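Local coordinates for T-lymphoma invasion and metastasis-inducing protein 1 (Homo sapiens, PDB 4K2P) that probably acts in cell signalling through this PH-CC-Ex region, which is linked to phosphoinositide binding and to protein-protein interaction with partners such as Par-3, at residues R9-L14 against W40-G45; K27-T32 against M225-I230; D132-L137 against C197-L202. The protein carries 5 engineered substitutions. One frame throughout, in Å; residues are numbered along the deposited sequence.

Interaction 1: residues R9-L14 against W40-G45; sequences RKAGAL and WVSLKG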
# COMPACT_ATOMS: atom_id res chain seq x y z
N ARG A 9 12.98 1.65 -15.65
CA ARG A 9 13.66 1.89 -14.39
C ARG A 9 14.22 0.59 -13.84
O ARG A 9 15.30 0.55 -13.27
CB ARG A 9 12.72 2.55 -13.37
CG ARG A 9 13.38 2.88 -12.04
CD ARG A 9 12.37 3.42 -11.02
NE ARG A 9 11.87 4.76 -11.37
CZ ARG A 9 12.36 5.91 -10.91
NH1 ARG A 9 13.37 5.92 -10.06
NH2 ARG A 9 11.82 7.06 -11.29
N LYS A 10 13.45 -0.48 -14.01
CA LYS A 10 13.80 -1.80 -13.48
C LYS A 10 13.01 -2.86 -14.24
O LYS A 10 11.82 -2.68 -14.47
CB LYS A 10 13.50 -1.89 -11.98
CG LYS A 10 13.76 -3.24 -11.33
CD LYS A 10 15.24 -3.53 -11.25
CE LYS A 10 15.53 -4.78 -10.43
NZ LYS A 10 16.97 -5.10 -10.52
N ALA A 11 13.66 -3.96 -14.61
CA ALA A 11 12.97 -5.05 -15.29
C ALA A 11 13.62 -6.39 -14.92
O ALA A 11 14.83 -6.46 -14.75
CB ALA A 11 13.00 -4.83 -16.79
N GLY A 12 12.81 -7.44 -14.82
CA GLY A 12 13.33 -8.75 -14.50
C GLY A 12 12.27 -9.84 -14.56
O GLY A 12 11.09 -9.56 -14.61
N ALA A 13 12.72 -11.08 -14.55
CA ALA A 13 11.83 -12.23 -14.56
C ALA A 13 11.32 -12.49 -13.15
O ALA A 13 12.11 -12.63 -12.22
CB ALA A 13 12.55 -13.45 -15.12
N LEU A 14 10.00 -12.52 -12.99
CA LEU A 14 9.36 -12.74 -11.70
C LEU A 14 8.25 -13.76 -11.82
O LEU A 14 7.57 -13.84 -12.84
CB LEU A 14 8.76 -11.43 -11.18
CG LEU A 14 9.72 -10.28 -10.90
CD1 LEU A 14 8.95 -8.98 -10.62
CD2 LEU A 14 10.63 -10.64 -9.74
N TRP A 40 8.14 -11.61 -17.67
CA TRP A 40 9.10 -10.53 -17.67
C TRP A 40 8.36 -9.26 -17.23
O TRP A 40 7.42 -8.83 -17.87
CB TRP A 40 9.72 -10.34 -19.04
CG TRP A 40 10.80 -9.31 -19.06
CD1 TRP A 40 10.71 -8.04 -19.56
CD2 TRP A 40 12.13 -9.46 -18.56
NE1 TRP A 40 11.91 -7.39 -19.40
CE2 TRP A 40 12.79 -8.24 -18.79
CE3 TRP A 40 12.82 -10.50 -17.94
CZ2 TRP A 40 14.12 -8.03 -18.41
CZ3 TRP A 40 14.13 -10.29 -17.57
CH2 TRP A 40 14.77 -9.07 -17.80
N VAL A 41 8.77 -8.69 -16.11
CA VAL A 41 8.08 -7.54 -15.53
C VAL A 41 8.96 -6.32 -15.69
O VAL A 41 10.11 -6.34 -15.31
CB VAL A 41 7.74 -7.78 -14.05
CG1 VAL A 41 7.05 -6.55 -13.44
CG2 VAL A 41 6.86 -9.01 -13.92
N SER A 42 8.38 -5.25 -16.23
CA SER A 42 9.12 -4.04 -16.54
C SER A 42 8.41 -2.81 -15.99
O SER A 42 7.27 -2.53 -16.32
CB SER A 42 9.28 -3.92 -18.06
OG SER A 42 10.03 -2.77 -18.40
N LEU A 43 9.12 -2.08 -15.14
CA LEU A 43 8.62 -0.86 -14.53
C LEU A 43 9.00 0.33 -15.39
O LEU A 43 10.16 0.71 -15.45
CB LEU A 43 9.22 -0.71 -13.13
CG LEU A 43 8.90 0.56 -12.36
CD1 LEU A 43 7.42 0.65 -12.06
CD2 LEU A 43 9.73 0.62 -11.08
N LYS A 44 8.01 0.94 -16.03
CA LYS A 44 8.22 2.17 -16.79
C LYS A 44 7.23 3.20 -16.28
O LYS A 44 6.02 2.95 -16.24
CB LYS A 44 8.05 1.94 -18.29
N GLY A 45 7.74 4.36 -15.90
CA GLY A 45 6.92 5.35 -15.23
C GLY A 45 6.37 4.71 -13.98
O GLY A 45 7.11 4.11 -13.20
O HOH W 1 9.65 4.46 -13.29

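Interaction 2: residues K27-T32 against M225-I230; sequences KVESAT and MGRLGI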
# COMPACT_ATOMS: atom_id res chain seq x y z
N LYS A 27 -15.38 -3.22 -1.53
CA LYS A 27 -15.00 -4.50 -0.92
C LYS A 27 -13.66 -5.01 -1.42
O LYS A 27 -13.29 -4.77 -2.54
CB LYS A 27 -16.05 -5.57 -1.21
CG LYS A 27 -17.42 -5.35 -0.60
CD LYS A 27 -18.24 -6.64 -0.64
CE LYS A 27 -18.43 -7.21 -2.06
NZ LYS A 27 -19.40 -6.42 -2.88
N VAL A 28 -12.90 -5.63 -0.53
CA VAL A 28 -11.72 -6.38 -0.92
C VAL A 28 -12.03 -7.86 -0.73
O VAL A 28 -12.69 -8.22 0.24
CB VAL A 28 -10.48 -5.99 -0.10
CG1 VAL A 28 -9.28 -6.80 -0.56
CG2 VAL A 28 -10.19 -4.51 -0.25
N GLU A 29 -11.59 -8.70 -1.66
CA GLU A 29 -11.73 -10.15 -1.54
C GLU A 29 -10.41 -10.83 -1.87
O GLU A 29 -9.59 -10.28 -2.59
CB GLU A 29 -12.83 -10.68 -2.46
CG GLU A 29 -14.23 -10.31 -2.02
CD GLU A 29 -15.28 -10.86 -2.96
OE1 GLU A 29 -14.90 -11.57 -3.92
OE2 GLU A 29 -16.48 -10.57 -2.75
N SER A 30 -10.21 -12.03 -1.34
CA SER A 30 -9.06 -12.82 -1.71
C SER A 30 -9.18 -13.31 -3.14
O SER A 30 -10.29 -13.59 -3.61
CB SER A 30 -8.88 -14.00 -0.77
OG SER A 30 -8.25 -13.59 0.43
N ALA A 31 -8.05 -13.42 -3.83
CA ALA A 31 -8.02 -13.96 -5.17
C ALA A 31 -8.25 -15.46 -5.09
O ALA A 31 -8.01 -16.06 -4.05
CB ALA A 31 -6.71 -13.65 -5.85
N THR A 32 -8.73 -16.05 -6.18
CA THR A 32 -8.91 -17.49 -6.28
C THR A 32 -7.61 -18.23 -5.97
O THR A 32 -6.52 -17.72 -6.23
CB THR A 32 -9.40 -17.89 -7.69
OG1 THR A 32 -10.61 -17.18 -7.99
CG2 THR A 32 -9.66 -19.38 -7.79
N MET A 225 -9.94 -8.10 7.84
CA MET A 225 -8.70 -8.82 7.59
C MET A 225 -8.89 -10.31 7.93
O MET A 225 -8.32 -11.19 7.28
CB MET A 225 -7.55 -8.23 8.40
CG MET A 225 -7.00 -6.93 7.81
SD MET A 225 -5.45 -6.36 8.54
CE MET A 225 -5.99 -5.87 10.17
N GLY A 226 -9.70 -10.58 8.95
CA GLY A 226 -9.99 -11.94 9.34
C GLY A 226 -10.75 -12.65 8.23
O GLY A 226 -10.50 -13.82 7.93
N ARG A 227 -11.68 -11.93 7.61
CA ARG A 227 -12.46 -12.47 6.51
C ARG A 227 -11.55 -12.80 5.33
O ARG A 227 -11.74 -13.80 4.65
CB ARG A 227 -13.55 -11.47 6.11
CG ARG A 227 -14.32 -11.83 4.85
CD ARG A 227 -15.35 -10.76 4.51
NE ARG A 227 -14.73 -9.45 4.38
CZ ARG A 227 -13.96 -9.09 3.36
NH1 ARG A 227 -13.69 -9.96 2.38
NH2 ARG A 227 -13.44 -7.87 3.32
N LEU A 228 -10.55 -11.95 5.09
CA LEU A 228 -9.61 -12.15 3.99
C LEU A 228 -8.62 -13.29 4.24
O LEU A 228 -8.05 -13.83 3.29
CB LEU A 228 -8.81 -10.87 3.74
CG LEU A 228 -9.54 -9.69 3.12
CD1 LEU A 228 -8.61 -8.50 3.11
CD2 LEU A 228 -10.00 -10.04 1.72
N GLY A 229 -8.42 -13.65 5.50
CA GLY A 229 -7.47 -14.70 5.82
C GLY A 229 -6.04 -14.21 5.90
O GLY A 229 -5.10 -15.00 5.80
N ILE A 230 -5.86 -12.90 6.05
CA ILE A 230 -4.52 -12.33 6.11
C ILE A 230 -4.49 -11.03 6.93
O ILE A 230 -5.28 -10.12 6.69
CB ILE A 230 -3.97 -12.08 4.66
CG1 ILE A 230 -2.60 -11.39 4.69
CG2 ILE A 230 -4.97 -11.29 3.82
CD1 ILE A 230 -1.52 -12.21 5.34

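Interaction 3: residues D132-L137 against C197-L202; sequences DTLRLL and CYLASL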
# COMPACT_ATOMS: atom_id res chain seq x y z
N ASP A 132 12.27 19.14 -5.84
CA ASP A 132 12.89 18.43 -4.73
C ASP A 132 11.98 17.33 -4.20
O ASP A 132 11.12 17.57 -3.35
CB ASP A 132 13.21 19.41 -3.60
CG ASP A 132 14.13 18.81 -2.55
OD1 ASP A 132 14.32 17.58 -2.52
OD2 ASP A 132 14.62 19.59 -1.70
N THR A 133 12.18 16.11 -4.68
CA THR A 133 11.30 15.01 -4.29
C THR A 133 11.45 14.70 -2.80
O THR A 133 10.46 14.51 -2.10
CB THR A 133 11.59 13.74 -5.12
OG1 THR A 133 11.34 14.02 -6.50
CG2 THR A 133 10.70 12.59 -4.68
N LEU A 134 12.69 14.67 -2.32
CA LEU A 134 12.97 14.39 -0.91
C LEU A 134 12.31 15.39 0.03
O LEU A 134 11.67 15.01 1.01
CB LEU A 134 14.48 14.37 -0.66
CG LEU A 134 14.98 13.19 0.17
CD1 LEU A 134 14.96 11.92 -0.67
CD2 LEU A 134 16.37 13.46 0.72
N ARG A 135 12.47 16.68 -0.26
CA ARG A 135 11.86 17.72 0.55
C ARG A 135 10.35 17.62 0.56
O ARG A 135 9.72 17.84 1.59
CB ARG A 135 12.30 19.10 0.06
CG ARG A 135 11.55 20.27 0.69
CD ARG A 135 12.21 21.58 0.28
NE ARG A 135 13.62 21.59 0.68
CZ ARG A 135 14.06 22.00 1.86
NH1 ARG A 135 13.22 22.49 2.77
NH2 ARG A 135 15.35 21.96 2.14
N LEU A 136 9.77 17.30 -0.58
CA LEU A 136 8.32 17.19 -0.67
C LEU A 136 7.81 16.05 0.20
O LEU A 136 6.80 16.20 0.87
CB LEU A 136 7.87 16.98 -2.12
CG LEU A 136 6.37 16.66 -2.26
CD1 LEU A 136 5.51 17.82 -1.80
CD2 LEU A 136 6.05 16.29 -3.69
N LEU A 137 8.52 14.92 0.20
CA LEU A 137 8.11 13.76 0.99
C LEU A 137 8.11 14.09 2.47
O LEU A 137 7.17 13.74 3.18
CB LEU A 137 9.03 12.57 0.72
CG LEU A 137 8.91 11.86 -0.62
CD1 LEU A 137 9.92 10.72 -0.68
CD2 LEU A 137 7.50 11.35 -0.87
N CYS A 197 7.91 4.93 3.55
CA CYS A 197 8.48 3.90 2.70
C CYS A 197 9.20 4.55 1.53
O CYS A 197 10.31 4.17 1.17
CB CYS A 197 7.41 2.94 2.20
SG CYS A 197 6.88 1.71 3.40
N TYR A 198 8.54 5.54 0.92
CA TYR A 198 9.10 6.24 -0.25
C TYR A 198 10.38 6.95 0.13
O TYR A 198 11.37 6.91 -0.60
CB TYR A 198 8.11 7.26 -0.80
CG TYR A 198 6.81 6.70 -1.32
CD1 TYR A 198 6.59 5.32 -1.42
CD2 TYR A 198 5.79 7.55 -1.71
CE1 TYR A 198 5.39 4.83 -1.91
CE2 TYR A 198 4.61 7.08 -2.19
CZ TYR A 198 4.40 5.72 -2.28
OH TYR A 198 3.20 5.27 -2.77
N LEU A 199 10.35 7.61 1.28
CA LEU A 199 11.48 8.39 1.73
C LEU A 199 12.65 7.47 2.04
O LEU A 199 13.79 7.79 1.72
CB LEU A 199 11.12 9.21 2.97
CG LEU A 199 12.23 10.11 3.52
CD1 LEU A 199 12.68 11.13 2.48
CD2 LEU A 199 11.77 10.80 4.78
N ALA A 200 12.36 6.34 2.67
CA ALA A 200 13.40 5.39 3.04
C ALA A 200 14.08 4.83 1.80
O ALA A 200 15.29 4.64 1.76
CB ALA A 200 12.82 4.27 3.88
N SER A 201 13.28 4.60 0.77
CA SER A 201 13.77 4.03 -0.47
C SER A 201 14.71 5.01 -1.18
O SER A 201 15.68 4.58 -1.80
CB SER A 201 12.61 3.62 -1.36
OG SER A 201 11.98 2.44 -0.85
N LEU A 202 14.42 6.30 -1.11
CA LEU A 202 15.32 7.29 -1.69
C LEU A 202 16.59 7.48 -0.86
O LEU A 202 17.66 7.68 -1.42
CB LEU A 202 14.62 8.64 -1.86
CG LEU A 202 13.53 8.77 -2.93
CD1 LEU A 202 12.98 10.19 -2.92
CD2 LEU A 202 14.04 8.41 -4.31

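Interaction 1: residues R9-L14 against W40-G45
The indole of Trp40 lies flat over the backbone of Gly12, whose CA sits 3.7 Å from the centroid of the six-membered ring and 20° off its normal, a CH-pi contact over the face. Trp40 CG stands anti to the backbone N (chi1 -175°), which carries the ring across to the partner strand; the ring also reaches the next residue, CZ3 lying 3.4 Å from Ala13 N. Ala11 CB meets the same ring obliquely at CZ2. Beneath this lid, Gly12 and Val41 form an antiparallel hydrogen-bonded pair: Val41 N gives to Gly12 O at 2.9 Å, while Gly12 N gives to Val41 O in the carbonyl plane. An alanine in place of Trp40 would probably leave the backbone from Ala11 to Ala13 without its flat cover and take away the CH-pi partner of Gly12. On the other face of the sheet, Leu14 CD1 packs against Val41 CB at 3.8 Å, the two side chains crossing at about a right angle, with Trp112 of helix 106-128 touching Leu14. Backbone bonding continues toward Arg9, from Leu43 N to Lys10 O and from Arg9 N to Leu43 O, but the side chains thin out toward solvent. Lys10 N is buried with no partner, and the side chain of Lys10 leads away to a salt bridge with Glu108. Beyond it the aliphatic part of Arg9 runs alongside Leu43, CD to CD2 3.8 Å. A water bridges the exposed end, accepting from Arg9 NE in the guanidinium plane and donating to Gly45 O at 2.6 Å. Strands 10-23 and 37-44 are thus joined as an antiparallel pair in the strongly bent sheet of a PH domain, with helix 106-128, the C-terminal helix of the PH fold, against the face that carries Lys10 and Leu14.

Interaction 2: residues K27-T32 against M225-I230
Arg227 and Leu228, in the last turn of helix 219-228, meet Val28 and Ser30 on strand 27-30, so a helix of the CC-Ex region docks by its C-terminal end on the PH-domain sheet. Both terminal nitrogens of Arg227 reach one backbone oxygen: NH1 gives a hydrogen bond to Val28 O at 2.9 Å, and NH2 adds a weak one at 3.2 Å. The stronger bond arrives in the carbonyl plane of Val28, although the oxygen itself lies 16° out of the guanidinium plane. Arg227 CG is anti to the backbone N (chi1 172°) and the chain bends at chi3, which turns the guanidinium back toward the strand. Beside this polar grip, Leu228 inserts its two methyl groups. Its CD2 lies 3.6 Å from Val28 O and also approaches Ser30 N, while Val28 CG1 meets CD2 at 4.0 Å, the side chains crossing at about a right angle. Leu20 of strand 10-23 and Leu239 of helix 233-241 touch both Val28 and Leu228 and extend the apolar patch beyond the pair. The CB of Glu29 points away from the helix, and its OE1 forms a salt bridge with Lys23; its other oxygen, OE2, remains 5.9 Å from Arg227 NH1, too far for a salt bridge, so these opposite charges probably attract each other only at long range. The helix end is itself shaped by a Schellman motif. Gly229, with positive phi, is its C-prime residue; Ile230 N bonds back to Met225 O and Gly229 N to Gly226 O. Where the chain leaves the helix, the carbonyl of Leu228 faces the strand, and Ser30 OG donates a weak hydrogen bond to Leu228 O at 2.9 Å.

Interaction 3: residues D132-L137 against C197-L202
Leu137, Leu202 and Leu199 bring together the start of helix 133-161 and the closing part of helix 168-203, whose short segments run at 149° with their axes 10.0 Å apart. Leu137 points toward the partner helix and rests one methyl on its backbone: CD1 is 3.7 Å from Leu199 N. The same methyl touches Tyr198 CB at 3.9 Å, while CD2 lies near the plane of the Tyr198 ring, at its edge. Leu137 CG is anti to the carbonyl carbon (chi1 -72°), which directs both methyls toward Tyr198 and Leu199. Leu202 fills the next place toward the start of helix 133-161. Its CD1 is shared by three side chains, meeting Leu137 CD1 at 3.8 Å, Thr133 CG2 at 3.7 Å and Leu134 CD1 at 3.5 Å. The last of these is tighter than usual van der Waals contact, and Leu134 and Leu202 slide past each other in opposite directions. Leu134 also crosses Leu199, its CG 3.9 Å from Leu199 CD1. No hydrogen bond joins the segments. The polar work is local instead: Asp132 is the N-cap of helix 133-161, its OD1 accepting from Arg135 N and its OD2 forming a salt bridge with Arg135 NE. These leucines join the two long antiparallel helices of the coiled-coil hairpin at its end near the PH domain. Helix 106-128 borders the contact, touching Thr133 through Ala125 and Tyr198 through Cys120, while Tyr198 OH reaches Ser74 O, just before strand 75-78.

Interactions 1 and 2 reach the same sheet, where strands 10-23 and 27-30 are neighbours, yet their centres lie 27 Å apart. Interaction 1 belongs to the sheet itself and relies on regular backbone pairing, whereas interaction 2 attaches a helix by side chains that bond to backbone carbonyls, round a small apolar contact. Interaction 3 is outside the sheet and purely apolar between its segments; its nearest atoms are about 6 Å from interaction 1, with helix 106-128 touching both. It lies across the chain's centre from interaction 2. All three are partly buried: interactions 1 and 2 mix buried and exposed contact residues, while none of those touching in interaction 3 is fully exposed.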